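Local coordinates for Lactamase_B domain-containing protein (Pontibacter korlensis, PDB 6XFR) that probably hydrolyses the amide bond of beta-lactam antibiotics to give substituted beta-amino acids, as a zinc-dependent class B1 metallo-beta-lactamase, at residues 76-81 and 139-144; 158-163 and 200-205. All coordinates share one frame; numbering follows the deposited sequence.

Contact 1. Residues 76-81 and 139-144; sequences PTHWHD and GGHTAD. With ZN (zinc ion), chain N.
The loops 76-81 and 139-144 meet at H78 and D144, CA to CA 5.9 Å, their touching parts running 112° apart. They build the three-histidine zinc site of the metallo-beta-lactamase fold, with H78 and H80 from the HxHxD motif that follows strand 71-75 and H141 from the loop before strand 147-150. H78 NE2 and H80 ND1 each lie 2.2 Å from the zinc ion, and H141 NE2 lies 1.9 Å from it. H78 NE2 and H141 NE2 come close as fellow ligands of the metal, not as a hydrogen-bonded pair. The H78 and H141 planes stand 79° apart, while H141 NE2 reaches the H80 ring at its edge. H141 CG is anti to the backbone N (chi1 168°), which carries the imidazole across to the other loop. A second layer backs the ligands: T142 packs CG2 against H78 CD2 and H80 CE1, and H80 NE2, the nitrogen not on the metal, is hydrogen-bonded to the carboxylate of D175. T142 OG1 donates to D144 OD1 over 2.7 Å, and T103 engages D144 OD2, so both carboxylate oxygens are tied. That carboxylate lies at the rim of the W79 indole, with D144 OD1 3.3 Å from W79 CD1.

Contact 2. Residues 158-163 and 200-205; sequences GGCLVK and PSHGPW. With ZN (zinc ion), chain O.
The second zinc site of a B1 metallo-beta-lactamase, the Asp-Cys-His site, is assembled where the turn after strand 155-159 meets the loop leaving strand 197-200. C160 and H202 supply two of its ligands. C160 SG lies 2.4 Å and H202 NE2 2.0 Å from the zinc ion; D82 and a water molecule, its oxygen 2.3 Å from the metal, complete the set. C160 SG is anti to its own carbonyl carbon (chi1 -41°), and this turns the sulfur toward the metal. Sulfur and imidazole converge there, C160 SG 3.4 Å from H202 NE2, and the sulfur sits obliquely to the ring. On its far side from the metal, the H202 ring is held by ND1, hydrogen-bonded to the carbonyl oxygen of P32, which fixes its rotation and leaves NE2 for the zinc ion. S201 CB lies over the centre of one face of the same ring.

The backbones come closest at G159 and S201, CA to CA 4.6 Å. G159, with positive phi, begins a type I turn that runs to V162 and places C160 at its second position. A weak hydrogen bond from S201 N to G159 O, 3.2 Å long and bent to 120°, joins the two loops. S201 OG lies beside the G159 backbone and is hydrogen-bonded to K83. P200 CB rests 3.4 Å from V162 O, while the V162 side chain packs on helix 209-217.

The sulfur of C160 and the carboxylate of D82 probably offset much of the zinc charge, with H202 as a neutral nitrogen donor, and the coordinated water gives the site a ligand that could exchange, consistent with a metal that takes part in beta-lactam hydrolysis.

From the N terminus, the chain reaches 76-81 after strand 71-75, passes through helices and strands, and comes back at 139-144, where contact 1 closes a loop with 57 residues between its segments. Contact 2 opens afterwards at the end of strand 155-159 and closes a 36-residue loop at 200-205, so the two follow in series and neither nests nor crosses. Contact 1 ties the loop after strand 71-75, the edge of one mixed sheet, to a loop of the other sheet; contact 2 joins the ends of two neighbouring strands within that second sheet. They touch: C160 packs on H78 and H141, and L161 on G140. D82, just beyond 76-81, joins contact 2's zinc ion, linking the sites into one dinuclear centre.

Contact 1. Residues 76-81 and 139-144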
loop_
_atom_site.group_PDB
_atom_site.type_symbol
_atom_site.label_atom_id
_atom_site.label_comp_id
_atom_site.label_asym_id
_atom_site.label_seq_id
_atom_site.Cartn_x
_atom_site.Cartn_y
_atom_site.Cartn_z
ATOM N N PRO B 76 -10.789 -11.547 15.304
ATOM C CA PRO B 76 -11.696 -10.615 14.627
ATOM C C PRO B 76 -11.678 -9.281 15.332
ATOM O O PRO B 76 -11.424 -9.206 16.535
ATOM C CB PRO B 76 -13.068 -11.284 14.737
ATOM C CG PRO B 76 -12.753 -12.731 14.922
ATOM C CD PRO B 76 -11.485 -12.763 15.746
ATOM N N THR B 77 -11.874 -8.217 14.553
ATOM C CA THR B 77 -11.835 -6.860 15.085
ATOM C C THR B 77 -13.212 -6.292 15.439
ATOM O O THR B 77 -13.283 -5.212 16.034
ATOM C CB THR B 77 -11.128 -5.937 14.097
ATOM O OG1 THR B 77 -11.893 -5.834 12.884
ATOM C CG2 THR B 77 -9.721 -6.450 13.813
ATOM N N HIS B 78 -14.295 -6.954 15.054
ATOM C CA HIS B 78 -15.629 -6.631 15.549
ATOM C C HIS B 78 -16.577 -7.683 14.981
ATOM O O HIS B 78 -16.145 -8.632 14.317
ATOM C CB HIS B 78 -16.000 -5.175 15.245
ATOM C CG HIS B 78 -16.300 -4.885 13.813
ATOM N ND1 HIS B 78 -15.383 -5.070 12.805
ATOM C CD2 HIS B 78 -17.403 -4.363 13.229
ATOM C CE1 HIS B 78 -15.924 -4.707 11.656
ATOM N NE2 HIS B 78 -17.144 -4.269 11.887
ATOM N N TRP B 79 -17.874 -7.542 15.279
ATOM C CA TRP B 79 -18.773 -8.685 15.120
ATOM C C TRP B 79 -19.332 -8.865 13.714
ATOM O O TRP B 79 -19.902 -9.927 13.438
ATOM C CB TRP B 79 -19.950 -8.590 16.100
ATOM C CG TRP B 79 -20.877 -7.421 15.927
ATOM C CD1 TRP B 79 -20.768 -6.188 16.512
ATOM C CD2 TRP B 79 -22.086 -7.392 15.164
ATOM N NE1 TRP B 79 -21.835 -5.391 16.160
ATOM C CE2 TRP B 79 -22.657 -6.101 15.327
ATOM C CE3 TRP B 79 -22.751 -8.331 14.359
ATOM C CZ2 TRP B 79 -23.854 -5.725 14.709
ATOM C CZ3 TRP B 79 -23.946 -7.955 13.747
ATOM C CH2 TRP B 79 -24.481 -6.659 13.926
ATOM N N HIS B 80 -19.103 -7.922 12.805
ATOM C CA HIS B 80 -19.733 -7.988 11.497
ATOM C C HIS B 80 -19.135 -9.094 10.624
ATOM O O HIS B 80 -17.990 -9.534 10.800
ATOM C CB HIS B 80 -19.607 -6.644 10.794
ATOM C CG HIS B 80 -20.622 -5.630 11.216
ATOM N ND1 HIS B 80 -20.412 -4.274 11.083
ATOM C CD2 HIS B 80 -21.856 -5.767 11.752
ATOM C CE1 HIS B 80 -21.472 -3.618 11.520
ATOM N NE2 HIS B 80 -22.364 -4.499 11.933
ATOM N N ASP B 81 -19.927 -9.503 9.627
ATOM C CA ASP B 81 -19.577 -10.660 8.809
ATOM C C ASP B 81 -18.265 -10.446 8.064
ATOM O O ASP B 81 -17.483 -11.392 7.896
ATOM C CB ASP B 81 -20.713 -10.974 7.832
ATOM C CG ASP B 81 -21.750 -11.968 8.402
ATOM O OD1 ASP B 81 -22.749 -12.241 7.701
ATOM O OD2 ASP B 81 -21.582 -12.473 9.537
ATOM N N GLY B 139 -16.216 3.365 20.584
ATOM C CA GLY B 139 -17.147 3.068 19.517
ATOM C C GLY B 139 -16.977 4.039 18.357
ATOM O O GLY B 139 -16.781 5.244 18.544
ATOM N N GLY B 140 -17.092 3.505 17.147
ATOM C CA GLY B 140 -17.072 4.305 15.946
ATOM C C GLY B 140 -17.965 3.616 14.945
ATOM O O GLY B 140 -19.198 3.780 14.981
ATOM N N HIS B 141 -17.347 2.818 14.066
ATOM C CA HIS B 141 -18.104 1.989 13.126
ATOM C C HIS B 141 -19.069 1.037 13.847
ATOM O O HIS B 141 -20.216 0.849 13.417
ATOM C CB HIS B 141 -17.118 1.225 12.256
ATOM C CG HIS B 141 -17.726 0.136 11.433
ATOM N ND1 HIS B 141 -18.439 0.381 10.281
ATOM C CD2 HIS B 141 -17.700 -1.210 11.579
ATOM C CE1 HIS B 141 -18.826 -0.762 9.752
ATOM N NE2 HIS B 141 -18.392 -1.743 10.523
ATOM N N THR B 142 -18.620 0.427 14.940
ATOM C CA THR B 142 -19.469 -0.370 15.796
ATOM C C THR B 142 -19.123 -0.030 17.235
ATOM O O THR B 142 -18.118 0.632 17.504
ATOM C CB THR B 142 -19.298 -1.874 15.557
ATOM O OG1 THR B 142 -17.921 -2.229 15.712
ATOM C CG2 THR B 142 -19.794 -2.260 14.188
ATOM N N ALA B 143 -19.966 -0.491 18.171
ATOM C CA ALA B 143 -19.704 -0.228 19.577
ATOM C C ALA B 143 -18.447 -0.944 20.059
ATOM O O ALA B 143 -17.882 -0.565 21.086
ATOM C CB ALA B 143 -20.906 -0.649 20.407
ATOM N N ASP B 144 -17.983 -1.948 19.327
ATOM C CA ASP B 144 -16.944 -2.838 19.819
ATOM C C ASP B 144 -15.654 -2.843 18.992
ATOM O O ASP B 144 -14.730 -3.584 19.339
ATOM C CB ASP B 144 -17.497 -4.277 19.894
ATOM C CG ASP B 144 -17.797 -4.867 18.486
ATOM O OD1 ASP B 144 -18.393 -4.145 17.625
ATOM O OD2 ASP B 144 -17.409 -6.037 18.244
HETATM ZN ZN ZN N . -18.446 -3.639 10.252
#

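Contact 2. Residues 158-163 and 200-205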
loop_
_atom_site.group_PDB
_atom_site.type_symbol
_atom_site.label_atom_id
_atom_site.label_comp_id
_atom_site.label_asym_id
_atom_site.label_seq_id
_atom_site.Cartn_x
_atom_site.Cartn_y
_atom_site.Cartn_z
ATOM N N GLY B 158 -6.684 -0.791 11.308
ATOM C CA GLY B 158 -7.832 -0.065 11.817
ATOM C C GLY B 158 -9.191 -0.587 11.412
ATOM O O GLY B 158 -10.194 0.019 11.787
ATOM N N GLY B 159 -9.267 -1.629 10.593
ATOM C CA GLY B 159 -10.544 -2.215 10.215
ATOM C C GLY B 159 -11.506 -1.183 9.674
ATOM O O GLY B 159 -11.095 -0.185 9.063
ATOM N N CYS B 160 -12.794 -1.375 9.944
ATOM C CA CYS B 160 -13.765 -0.441 9.404
ATOM C C CYS B 160 -13.842 0.848 10.225
ATOM O O CYS B 160 -14.557 1.774 9.823
ATOM C CB CYS B 160 -15.149 -1.111 9.326
ATOM S SG CYS B 160 -15.117 -2.846 8.760
ATOM N N LEU B 161 -13.031 0.969 11.291
ATOM C CA LEU B 161 -12.933 2.223 12.039
ATOM C C LEU B 161 -12.246 3.327 11.232
ATOM O O LEU B 161 -12.518 4.516 11.444
ATOM C CB LEU B 161 -12.174 1.979 13.345
ATOM C CG LEU B 161 -12.186 3.072 14.431
ATOM C CD1 LEU B 161 -13.621 3.493 14.800
ATOM C CD2 LEU B 161 -11.419 2.609 15.680
ATOM N N VAL B 162 -11.354 2.952 10.314
ATOM C CA VAL B 162 -10.594 3.884 9.485
ATOM C C VAL B 162 -11.083 3.779 8.052
ATOM O O VAL B 162 -11.326 2.676 7.554
ATOM C CB VAL B 162 -9.085 3.583 9.554
ATOM C CG1 VAL B 162 -8.303 4.646 8.761
ATOM C CG2 VAL B 162 -8.612 3.503 11.015
ATOM N N LYS B 163 -11.176 4.909 7.371
ATOM C CA LYS B 163 -11.547 4.915 5.963
ATOM C C LYS B 163 -10.323 5.233 5.107
ATOM O O LYS B 163 -9.352 5.839 5.574
ATOM C CB LYS B 163 -12.673 5.925 5.707
ATOM C CG LYS B 163 -14.009 5.508 6.306
ATOM C CD LYS B 163 -15.136 5.498 5.273
ATOM C CE LYS B 163 -15.251 4.158 4.573
ATOM N NZ LYS B 163 -15.645 3.111 5.549
ATOM N N PRO B 200 -6.974 0.176 6.339
ATOM C CA PRO B 200 -8.430 0.197 6.482
ATOM C C PRO B 200 -9.035 -1.109 5.981
ATOM O O PRO B 200 -8.361 -1.987 5.444
ATOM C CB PRO B 200 -8.841 1.363 5.583
ATOM C CG PRO B 200 -7.844 1.292 4.464
ATOM C CD PRO B 200 -6.529 0.809 5.090
ATOM N N SER B 201 -10.348 -1.204 6.112
ATOM C CA SER B 201 -10.963 -2.439 5.669
ATOM C C SER B 201 -11.332 -2.416 4.200
ATOM O O SER B 201 -11.165 -3.426 3.515
ATOM C CB SER B 201 -12.218 -2.727 6.490
ATOM O OG SER B 201 -11.846 -3.473 7.607
ATOM N N HIS B 202 -11.822 -1.289 3.698
ATOM C CA HIS B 202 -12.571 -1.293 2.451
ATOM C C HIS B 202 -11.971 -0.371 1.387
ATOM O O HIS B 202 -12.662 0.059 0.452
ATOM C CB HIS B 202 -14.029 -0.951 2.754
ATOM C CG HIS B 202 -14.669 -1.895 3.728
ATOM N ND1 HIS B 202 -14.720 -3.256 3.513
ATOM C CD2 HIS B 202 -15.269 -1.681 4.922
ATOM C CE1 HIS B 202 -15.329 -3.837 4.529
ATOM N NE2 HIS B 202 -15.677 -2.903 5.395
ATOM N N GLY B 203 -10.669 -0.118 1.474
ATOM C CA GLY B 203 -9.956 0.632 0.468
ATOM C C GLY B 203 -8.464 0.444 0.646
ATOM O O GLY B 203 -8.012 -0.316 1.518
ATOM N N PRO B 204 -7.674 1.110 -0.202
ATOM C CA PRO B 204 -6.208 0.987 -0.123
ATOM C C PRO B 204 -5.666 1.581 1.161
ATOM O O PRO B 204 -6.234 2.517 1.724
ATOM C CB PRO B 204 -5.709 1.760 -1.354
ATOM C CG PRO B 204 -6.965 1.905 -2.258
ATOM C CD PRO B 204 -8.115 1.992 -1.295
ATOM N N TRP B 205 -4.558 1.024 1.627
ATOM C CA TRP B 205 -3.921 1.519 2.838
ATOM C C TRP B 205 -3.003 2.713 2.523
ATOM O O TRP B 205 -2.730 3.039 1.372
ATOM C CB TRP B 205 -3.159 0.388 3.525
ATOM C CG TRP B 205 -2.501 -0.594 2.547
ATOM C CD1 TRP B 205 -1.176 -0.637 2.189
ATOM C CD2 TRP B 205 -3.147 -1.661 1.807
ATOM N NE1 TRP B 205 -0.958 -1.649 1.285
ATOM C CE2 TRP B 205 -2.141 -2.297 1.034
ATOM C CE3 TRP B 205 -4.480 -2.137 1.722
ATOM C CZ2 TRP B 205 -2.418 -3.388 0.187
ATOM C CZ3 TRP B 205 -4.750 -3.233 0.886
ATOM C CH2 TRP B 205 -3.718 -3.841 0.124
HETATM ZN ZN ZN O . -16.719 -3.123 7.060
HETATM O O HOH W 1 -17.661 -1.056 6.643
#